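Local atomic coordinates of phenylalanyl-tRNA synthetase beta chain (Pyrococcus horikoshii, PDB entry 2CXI), a protein that forms the beta subunit of the tetrameric synthetase that joins phenylalanine to tRNA(Phe) at the expense of ATP. Residues V140-I154 with G222-T236. Residues are numbered along the deposited sequence; the frame is centred on the assembly and turned at random.
Sequences VAIGIFDFDKIKPPI and GRVTTDTKNVFIDVT
Asp146 ends strand 140-146 with a carboxylate whose two oxygens are both engaged. Its OD2 accepts from Thr228 OG1 at 2.6 Å, the hydroxyl coming from above the carboxylate plane, 48° out of it, while OD1 takes the amide of Asp148 on its anti side in an Asx turn and a hydrogen bond from water 2. Swinging CG anti to the backbone N (chi1 -167°) brings the group over to the Thr225-Thr228 beta turn, where Thr228 OG1 in turn accepts from Thr225 N. With an alanine at this place the Thr228 hydroxyl would probably lose its acceptor, and the Asp148 amide and water 2 the oxygen they share. On the backbone side, Asp146 N donates to Gly222 O at 2.8 Å, and Phe147 N to Asn230 O. Asn230 ND2 donates to both Asp148 oxygens, 3.1 Å from OD1 and from OD2, each on its syn side; Asn230 OD1 accepts from Gly111 N. Water 2 also donates to Asp148 OD2 and accepts from Lys229 N. Lys149 stretches over Gly222 to give NZ to Arg223 O, with water 4 as a further acceptor.

Strands 140-146 and 231-236 run antiparallel within the mixed sheet of the B3/4 domain, the amino acid-editing region of the subunit. Ile142, Ile144, Ile233 and Val235 turn to the face packed by helices 116-133 and 240-255. On the other face, Ile150 CD1 sits over the Phe232 ring, 4.1 Å from its centroid, and Phe145 CD1 meets that ring at its edge. The Phe145 ring presents its own edge to Asp234 OD2, 3.3 Å from CE1. Gly143 and Asp234 exchange backbone bonds, as do Ala141 and Thr236; Phe232 N donates to Phe145 O at 2.7 Å, the return bond from Phe145 N being weak. Water 1 donates to Ala141 O and Asp234 OD1 and accepts from Thr236 OG1, itself an acceptor for Arg101 NE.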
ATOM      1  N   VAL A 140      12.385   6.430 -31.044  1.00 16.06           N
ATOM      2  CA  VAL A 140      11.156   5.778 -30.569  1.00 16.00           C
ATOM      3  C   VAL A 140      11.364   4.280 -30.603  1.00 16.03           C
ATOM      4  O   VAL A 140      11.669   3.702 -31.678  1.00 15.06           O
ATOM      5  CB  VAL A 140       9.896   6.111 -31.455  1.00 15.92           C
ATOM      6  CG1 VAL A 140       8.663   5.299 -30.951  1.00 15.00           C
ATOM      7  CG2 VAL A 140       9.568   7.566 -31.425  1.00 17.96           C
ATOM      8  N   ALA A 141      11.228   3.644 -29.433  1.00 15.53           N
ATOM      9  CA  ALA A 141      11.227   2.172 -29.332  1.00 16.15           C
ATOM     10  C   ALA A 141       9.949   1.766 -28.594  1.00 16.41           C
ATOM     11  O   ALA A 141       9.571   2.427 -27.620  1.00 15.28           O
ATOM     12  CB  ALA A 141      12.494   1.676 -28.572  1.00 15.39           C
ATOM     13  N   ILE A 142       9.266   0.743 -29.086  1.00 14.96           N
ATOM     14  CA  ILE A 142       7.963   0.359 -28.538  1.00 15.47           C
ATOM     15  C   ILE A 142       8.074  -1.037 -28.007  1.00 15.91           C
ATOM     16  O   ILE A 142       8.499  -1.966 -28.722  1.00 13.65           O
ATOM     17  CB  ILE A 142       6.827   0.433 -29.624  1.00 15.77           C
ATOM     18  CG1 ILE A 142       6.703   1.874 -30.138  1.00 13.93           C
ATOM     19  CG2 ILE A 142       5.443  -0.140 -29.080  1.00 13.47           C
ATOM     20  CD1 ILE A 142       6.015   1.982 -31.560  1.00 16.50           C
ATOM     21  N   GLY A 143       7.657  -1.193 -26.762  1.00 15.46           N
ATOM     22  CA  GLY A 143       7.458  -2.540 -26.188  1.00 15.85           C
ATOM     23  C   GLY A 143       5.965  -2.847 -25.963  1.00 15.87           C
ATOM     24  O   GLY A 143       5.156  -1.941 -25.627  1.00 14.22           O
ATOM     25  N   ILE A 144       5.602  -4.120 -26.142  1.00 14.34           N
ATOM     26  CA  ILE A 144       4.241  -4.589 -25.819  1.00 16.03           C
ATOM     27  C   ILE A 144       4.320  -5.825 -24.944  1.00 15.89           C
ATOM     28  O   ILE A 144       5.178  -6.699 -25.152  1.00 15.66           O
ATOM     29  CB  ILE A 144       3.435  -4.870 -27.091  1.00 16.15           C
ATOM     30  CG1 ILE A 144       3.276  -3.584 -27.905  1.00 16.63           C
ATOM     31  CG2 ILE A 144       2.045  -5.328 -26.732  1.00 19.95           C
ATOM     32  CD1 ILE A 144       2.854  -3.876 -29.353  1.00 24.00           C
ATOM     33  N   PHE A 145       3.422  -5.882 -23.962  1.00 16.42           N
ATOM     34  CA  PHE A 145       3.472  -6.872 -22.880  1.00 15.04           C
ATOM     35  C   PHE A 145       2.072  -7.321 -22.504  1.00 16.21           C
ATOM     36  O   PHE A 145       1.122  -6.557 -22.621  1.00 14.83           O
ATOM     37  CB  PHE A 145       4.213  -6.312 -21.643  1.00 15.08           C
ATOM     38  CG  PHE A 145       5.613  -5.807 -21.965  1.00 14.98           C
ATOM     39  CD1 PHE A 145       5.815  -4.470 -22.307  1.00 15.61           C
ATOM     40  CD2 PHE A 145       6.701  -6.703 -22.041  1.00 18.07           C
ATOM     41  CE1 PHE A 145       7.102  -3.996 -22.665  1.00 13.40           C
ATOM     42  CE2 PHE A 145       7.985  -6.246 -22.388  1.00 14.13           C
ATOM     43  CZ  PHE A 145       8.182  -4.889 -22.680  1.00 11.27           C
ATOM     44  N   ASP A 146       1.962  -8.553 -22.021  1.00 16.25           N
ATOM     45  CA  ASP A 146       0.711  -9.012 -21.440  1.00 17.60           C
ATOM     46  C   ASP A 146       0.562  -8.472 -20.014  1.00 17.20           C
ATOM     47  O   ASP A 146       1.293  -8.886 -19.075  1.00 17.46           O
ATOM     48  CB  ASP A 146       0.685 -10.553 -21.441  1.00 17.07           C
ATOM     49  CG  ASP A 146      -0.706 -11.127 -21.136  1.00 20.57           C
ATOM     50  OD1 ASP A 146      -1.469 -10.546 -20.330  1.00 20.38           O
ATOM     51  OD2 ASP A 146      -1.119 -12.135 -21.738  1.00 20.47           O
ATOM     52  N   PHE A 147      -0.377  -7.547 -19.848  1.00 17.19           N
ATOM     53  CA  PHE A 147      -0.572  -6.849 -18.570  1.00 16.96           C
ATOM     54  C   PHE A 147      -0.910  -7.795 -17.401  1.00 18.18           C
ATOM     55  O   PHE A 147      -0.487  -7.568 -16.239  1.00 15.28           O
ATOM     56  CB  PHE A 147      -1.634  -5.759 -18.704  1.00 16.83           C
ATOM     57  CG  PHE A 147      -1.910  -5.026 -17.399  1.00 18.94           C
ATOM     58  CD1 PHE A 147      -0.947  -4.206 -16.848  1.00 18.29           C
ATOM     59  CD2 PHE A 147      -3.117  -5.213 -16.715  1.00 23.31           C
ATOM     60  CE1 PHE A 147      -1.166  -3.516 -15.605  1.00 19.36           C
ATOM     61  CE2 PHE A 147      -3.359  -4.535 -15.478  1.00 24.44           C
ATOM     62  CZ  PHE A 147      -2.361  -3.671 -14.953  1.00 18.45           C
ATOM     63  N   ASP A 148      -1.621  -8.870 -17.727  1.00 18.43           N
ATOM     64  CA  ASP A 148      -2.007  -9.882 -16.724  1.00 20.40           C
ATOM     65  C   ASP A 148      -0.810 -10.631 -16.181  1.00 20.32           C
ATOM     66  O   ASP A 148      -0.915 -11.281 -15.167  1.00 20.65           O
ATOM     67  CB  ASP A 148      -2.998 -10.872 -17.330  1.00 20.72           C
ATOM     68  CG  ASP A 148      -4.309 -10.228 -17.646  1.00 23.89           C
ATOM     69  OD1 ASP A 148      -4.584  -9.135 -17.112  1.00 27.60           O
ATOM     70  OD2 ASP A 148      -5.134 -10.765 -18.400  1.00 29.77           O
ATOM     71  N   LYS A 149       0.328 -10.508 -16.859  1.00 20.32           N
ATOM     72  CA  LYS A 149       1.521 -11.260 -16.504  1.00 20.22           C
ATOM     73  C   LYS A 149       2.543 -10.405 -15.757  1.00 20.37           C
ATOM     74  O   LYS A 149       3.654 -10.880 -15.440  1.00 20.93           O
ATOM     75  CB  LYS A 149       2.144 -11.882 -17.756  1.00 18.97           C
ATOM     76  CG  LYS A 149       1.245 -13.008 -18.402  1.00 20.96           C
ATOM     77  CD  LYS A 149       2.020 -13.701 -19.543  1.00 21.33           C
ATOM     78  CE  LYS A 149       1.093 -14.428 -20.496  1.00 24.10           C
ATOM     79  NZ  LYS A 149       1.721 -14.700 -21.823  1.00 22.96           N
ATOM     80  N   ILE A 150       2.213  -9.144 -15.492  1.00 19.75           N
ATOM     81  CA  ILE A 150       3.201  -8.283 -14.783  1.00 19.23           C
ATOM     82  C   ILE A 150       2.582  -7.749 -13.502  1.00 18.95           C
ATOM     83  O   ILE A 150       1.369  -7.729 -13.394  1.00 19.59           O
ATOM     84  CB  ILE A 150       3.733  -7.136 -15.696  1.00 18.83           C
ATOM     85  CG1 ILE A 150       2.602  -6.120 -15.983  1.00 18.38           C
ATOM     86  CG2 ILE A 150       4.468  -7.757 -16.961  1.00 19.96           C
ATOM     87  CD1 ILE A 150       2.989  -4.864 -16.859  1.00 20.91           C
ATOM     88  N   LYS A 151       3.415  -7.337 -12.547  1.00 19.28           N
ATOM     89  CA  LYS A 151       2.919  -6.809 -11.277  1.00 19.81           C
ATOM     90  C   LYS A 151       3.324  -5.350 -11.103  1.00 17.80           C
ATOM     91  O   LYS A 151       4.482  -5.045 -10.802  1.00 17.27           O
ATOM     92  CB  LYS A 151       3.398  -7.653 -10.094  1.00 19.78           C
ATOM     93  CG  LYS A 151       2.726  -7.268  -8.760  1.00 23.39           C
ATOM     94  CD  LYS A 151       3.307  -8.139  -7.606  1.00 23.42           C
ATOM     95  CE  LYS A 151       2.531  -7.954  -6.327  1.00 27.67           C
ATOM     96  NZ  LYS A 151       2.871  -9.049  -5.309  1.00 35.24           N
ATOM     97  N   PRO A 152       2.345  -4.474 -11.242  1.00 16.78           N
ATOM     98  CA  PRO A 152       2.542  -3.031 -11.070  1.00 17.19           C
ATOM     99  C   PRO A 152       2.699  -2.708  -9.530  1.00 17.25           C
ATOM    100  O   PRO A 152       2.292  -3.533  -8.701  1.00 17.90           O
ATOM    101  CB  PRO A 152       1.260  -2.447 -11.635  1.00 17.37           C
ATOM    102  CG  PRO A 152       0.198  -3.514 -11.299  1.00 17.69           C
ATOM    103  CD  PRO A 152       0.938  -4.829 -11.524  1.00 17.77           C
ATOM    104  N   PRO A 153       3.308  -1.587  -9.141  1.00 16.48           N
ATOM    105  CA  PRO A 153       3.820  -0.536 -10.042  1.00 16.00           C
ATOM    106  C   PRO A 153       4.958  -1.008 -10.950  1.00 15.59           C
ATOM    107  O   PRO A 153       5.643  -2.018 -10.643  1.00 14.82           O
ATOM    108  CB  PRO A 153       4.362   0.509  -9.038  1.00 15.58           C
ATOM    109  CG  PRO A 153       3.394   0.399  -7.906  1.00 16.74           C
ATOM    110  CD  PRO A 153       3.269  -1.104  -7.732  1.00 15.30           C
ATOM    111  N   ILE A 154       5.171  -0.266 -12.039  1.00 15.57           N
ATOM    112  CA  ILE A 154       6.251  -0.606 -13.003  1.00 15.76           C
ATOM    113  C   ILE A 154       7.327   0.477 -12.912  1.00 15.54           C
ATOM    114  O   ILE A 154       7.004   1.649 -12.686  1.00 16.57           O
ATOM    115  CB  ILE A 154       5.689  -0.742 -14.472  1.00 16.48           C
ATOM    116  CG1 ILE A 154       4.503  -1.727 -14.526  1.00 16.69           C
ATOM    117  CG2 ILE A 154       6.815  -1.120 -15.442  1.00 15.21           C
ATOM    118  CD1 ILE A 154       4.796  -3.169 -14.087  1.00 18.21           C
ATOM    119  N   GLY A 222       5.927 -11.224 -19.158  1.00 17.04           N
ATOM    120  CA  GLY A 222       4.912 -10.464 -19.890  1.00 18.16           C
ATOM    121  C   GLY A 222       4.787 -10.759 -21.373  1.00 18.34           C
ATOM    122  O   GLY A 222       4.401  -9.872 -22.164  1.00 18.43           O
ATOM    123  N   ARG A 223       5.086 -11.995 -21.784  1.00 18.32           N
ATOM    124  CA  ARG A 223       4.961 -12.353 -23.215  1.00 18.75           C
ATOM    125  C   ARG A 223       3.544 -12.246 -23.764  1.00 19.30           C
ATOM    126  O   ARG A 223       2.583 -12.692 -23.133  1.00 20.36           O
ATOM    127  CB  ARG A 223       5.536 -13.754 -23.460  1.00 18.36           C
ATOM    128  CG  ARG A 223       7.028 -13.789 -23.179  1.00 20.04           C
ATOM    129  CD  ARG A 223       7.890 -13.195 -24.294  1.00 19.12           C
ATOM    130  NE  ARG A 223       7.670 -13.812 -25.610  1.00 20.16           N
ATOM    131  CZ  ARG A 223       8.168 -14.984 -25.984  1.00 24.21           C
ATOM    132  NH1 ARG A 223       8.901 -15.705 -25.155  1.00 23.53           N
ATOM    133  NH2 ARG A 223       7.929 -15.437 -27.208  1.00 27.43           N
ATOM    134  N   VAL A 224       3.405 -11.584 -24.911  1.00 19.66           N
ATOM    135  CA  VAL A 224       2.124 -11.463 -25.602  1.00 18.59           C
ATOM    136  C   VAL A 224       1.898 -12.678 -26.522  1.00 19.16           C
ATOM    137  O   VAL A 224       2.751 -13.037 -27.328  1.00 17.38           O
ATOM    138  CB  VAL A 224       2.041 -10.176 -26.476  1.00 18.82           C
ATOM    139  CG1 VAL A 224       0.668 -10.037 -27.131  1.00 16.46           C
ATOM    140  CG2 VAL A 224       2.348  -8.902 -25.649  1.00 16.05           C
ATOM    141  N   THR A 225       0.732 -13.291 -26.393  1.00 19.96           N
ATOM    142  CA  THR A 225       0.345 -14.403 -27.280  1.00 21.76           C
ATOM    143  C   THR A 225      -1.037 -14.081 -27.847  1.00 22.10           C
ATOM    144  O   THR A 225      -1.638 -13.061 -27.483  1.00 21.44           O
ATOM    145  CB  THR A 225       0.301 -15.767 -26.508  1.00 22.18           C
ATOM    146  OG1 THR A 225      -0.808 -15.761 -25.608  1.00 21.25           O
ATOM    147  CG2 THR A 225       1.552 -16.004 -25.596  1.00 23.25           C
ATOM    148  N   THR A 226      -1.585 -14.945 -28.711  1.00 22.19           N
ATOM    149  CA  THR A 226      -2.989 -14.748 -29.116  1.00 22.95           C
ATOM    150  C   THR A 226      -3.991 -14.951 -27.952  1.00 22.49           C
ATOM    151  O   THR A 226      -5.160 -14.604 -28.102  1.00 22.97           O
ATOM    152  CB  THR A 226      -3.383 -15.679 -30.305  1.00 23.67           C
ATOM    153  OG1 THR A 226      -3.148 -17.030 -29.908  1.00 25.70           O
ATOM    154  CG2 THR A 226      -2.451 -15.459 -31.507  1.00 25.19           C
ATOM    155  N   ASP A 227      -3.556 -15.507 -26.810  1.00 22.12           N
ATOM    156  CA  ASP A 227      -4.412 -15.582 -25.601  1.00 21.68           C
ATOM    157  C   ASP A 227      -4.419 -14.299 -24.769  1.00 21.64           C
ATOM    158  O   ASP A 227      -5.266 -14.116 -23.871  1.00 19.85           O
ATOM    159  CB  ASP A 227      -4.007 -16.745 -24.714  1.00 23.45           C
ATOM    160  CG  ASP A 227      -4.288 -18.087 -25.370  1.00 27.20           C
ATOM    161  OD1 ASP A 227      -5.326 -18.225 -26.042  1.00 29.07           O
ATOM    162  OD2 ASP A 227      -3.499 -19.049 -25.295  1.00 34.26           O
ATOM    163  N   THR A 228      -3.487 -13.400 -25.085  1.00 20.23           N
ATOM    164  CA  THR A 228      -3.436 -12.086 -24.411  1.00 19.38           C
ATOM    165  C   THR A 228      -4.693 -11.235 -24.655  1.00 18.85           C
ATOM    166  O   THR A 228      -5.123 -11.024 -25.790  1.00 19.46           O
ATOM    167  CB  THR A 228      -2.147 -11.329 -24.807  1.00 18.60           C
ATOM    168  OG1 THR A 228      -1.019 -12.056 -24.299  1.00 18.99           O
ATOM    169  CG2 THR A 228      -2.091  -9.939 -24.101  1.00 16.36           C
ATOM    170  N   LYS A 229      -5.293 -10.781 -23.563  1.00 19.62           N
ATOM    171  CA  LYS A 229      -6.468  -9.901 -23.587  1.00 20.64           C
ATOM    172  C   LYS A 229      -6.171  -8.433 -23.240  1.00 20.01           C
ATOM    173  O   LYS A 229      -6.827  -7.516 -23.756  1.00 18.86           O
ATOM    174  CB  LYS A 229      -7.536 -10.448 -22.619  1.00 20.85           C
ATOM    175  CG  LYS A 229      -8.147 -11.786 -23.083  1.00 22.22           C
ATOM    176  CD  LYS A 229      -9.291 -12.193 -22.120  1.00 24.37           C
ATOM    177  CE  LYS A 229      -9.784 -13.612 -22.430  1.00 33.81           C
ATOM    178  NZ  LYS A 229      -8.793 -14.640 -21.911  1.00 39.83           N
ATOM    179  N   ASN A 230      -5.192  -8.215 -22.348  1.00 18.86           N
ATOM    180  CA  ASN A 230      -4.895  -6.882 -21.809  1.00 19.19           C
ATOM    181  C   ASN A 230      -3.427  -6.613 -22.039  1.00 18.56           C
ATOM    182  O   ASN A 230      -2.587  -7.379 -21.594  1.00 18.29           O
ATOM    183  CB  ASN A 230      -5.190  -6.824 -20.293  1.00 18.27           C
ATOM    184  CG  ASN A 230      -6.633  -7.194 -19.971  1.00 21.76           C
ATOM    185  OD1 ASN A 230      -7.562  -6.607 -20.515  1.00 17.11           O
ATOM    186  ND2 ASN A 230      -6.820  -8.203 -19.111  1.00 21.92           N
ATOM    187  N   VAL A 231      -3.129  -5.578 -22.812  1.00 18.72           N
ATOM    188  CA  VAL A 231      -1.757  -5.288 -23.222  1.00 19.24           C
ATOM    189  C   VAL A 231      -1.244  -4.052 -22.485  1.00 18.53           C
ATOM    190  O   VAL A 231      -1.978  -3.068 -22.300  1.00 19.09           O
ATOM    191  CB  VAL A 231      -1.622  -5.125 -24.785  1.00 20.47           C
ATOM    192  CG1 VAL A 231      -2.648  -4.239 -25.317  1.00 23.94           C
ATOM    193  CG2 VAL A 231      -0.350  -4.473 -25.149  1.00 24.23           C
ATOM    194  N   PHE A 232       0.014  -4.126 -22.068  1.00 15.61           N
ATOM    195  CA  PHE A 232       0.704  -3.006 -21.454  1.00 14.95           C
ATOM    196  C   PHE A 232       1.740  -2.540 -22.505  1.00 14.03           C
ATOM    197  O   PHE A 232       2.542  -3.346 -23.028  1.00 14.10           O
ATOM    198  CB  PHE A 232       1.370  -3.444 -20.128  1.00 13.25           C
ATOM    199  CG  PHE A 232       2.231  -2.363 -19.486  1.00 16.99           C
ATOM    200  CD1 PHE A 232       3.642  -2.405 -19.593  1.00 16.27           C
ATOM    201  CD2 PHE A 232       1.635  -1.302 -18.779  1.00 16.80           C
ATOM    202  CE1 PHE A 232       4.443  -1.399 -19.011  1.00 18.10           C
ATOM    203  CE2 PHE A 232       2.449  -0.286 -18.199  1.00 16.53           C
ATOM    204  CZ  PHE A 232       3.832  -0.346 -18.315  1.00 14.39           C
ATOM    205  N   ILE A 233       1.694  -1.268 -22.849  1.00 14.40           N
ATOM    206  CA  ILE A 233       2.606  -0.750 -23.925  1.00 14.31           C
ATOM    207  C   ILE A 233       3.566   0.274 -23.348  1.00 13.54           C
ATOM    208  O   ILE A 233       3.136   1.148 -22.590  1.00 13.97           O
ATOM    209  CB  ILE A 233       1.787  -0.111 -25.077  1.00 14.55           C
ATOM    210  CG1 ILE A 233       0.777  -1.108 -25.716  1.00 14.54           C
ATOM    211  CG2 ILE A 233       2.749   0.506 -26.194  1.00 14.17           C
ATOM    212  CD1 ILE A 233      -0.440  -0.364 -26.334  1.00 15.61           C
ATOM    213  N   ASP A 234       4.857   0.182 -23.683  1.00 12.98           N
ATOM    214  CA  ASP A 234       5.804   1.234 -23.278  1.00 13.96           C
ATOM    215  C   ASP A 234       6.413   1.845 -24.538  1.00 13.49           C
ATOM    216  O   ASP A 234       6.648   1.121 -25.528  1.00 13.96           O
ATOM    217  CB  ASP A 234       6.890   0.729 -22.309  1.00 12.50           C
ATOM    218  CG  ASP A 234       8.105   0.076 -23.023  1.00 16.31           C
ATOM    219  OD1 ASP A 234       9.227   0.662 -23.018  1.00 12.59           O
ATOM    220  OD2 ASP A 234       8.023  -1.009 -23.633  1.00 17.18           O
ATOM    221  N   VAL A 235       6.652   3.152 -24.512  1.00 13.79           N
ATOM    222  CA  VAL A 235       7.380   3.796 -25.598  1.00 14.29           C
ATOM    223  C   VAL A 235       8.421   4.681 -24.984  1.00 14.50           C
ATOM    224  O   VAL A 235       8.098   5.483 -24.102  1.00 14.49           O
ATOM    225  CB  VAL A 235       6.471   4.687 -26.456  1.00 14.53           C
ATOM    226  CG1 VAL A 235       7.224   5.100 -27.760  1.00 15.66           C
ATOM    227  CG2 VAL A 235       5.096   3.998 -26.759  1.00 13.23           C
ATOM    228  N   THR A 236       9.666   4.507 -25.424  1.00 14.23           N
ATOM    229  CA  THR A 236      10.773   5.297 -24.908  1.00 14.28           C
ATOM    230  C   THR A 236      11.486   6.082 -26.011  1.00 14.53           C
ATOM    231  O   THR A 236      11.450   5.684 -27.197  1.00 14.86           O
ATOM    232  CB  THR A 236      11.800   4.428 -24.173  1.00 13.87           C
ATOM    233  OG1 THR A 236      12.215   3.349 -25.030  1.00 14.72           O
ATOM    234  CG2 THR A 236      11.171   3.746 -22.885  1.00 13.67           C
TER
HETATM  235  O   HOH W   1      10.713   1.165 -25.212  1.00 15.83           O
HETATM  236  O   HOH W   2      -4.205 -10.612 -20.876  1.00 14.27           O
HETATM  237  O   HOH W   3       5.277 -12.860 -16.621  1.00 27.25           O
HETATM  238  O   HOH W   4      -0.545 -15.674 -22.892  1.00 33.96           O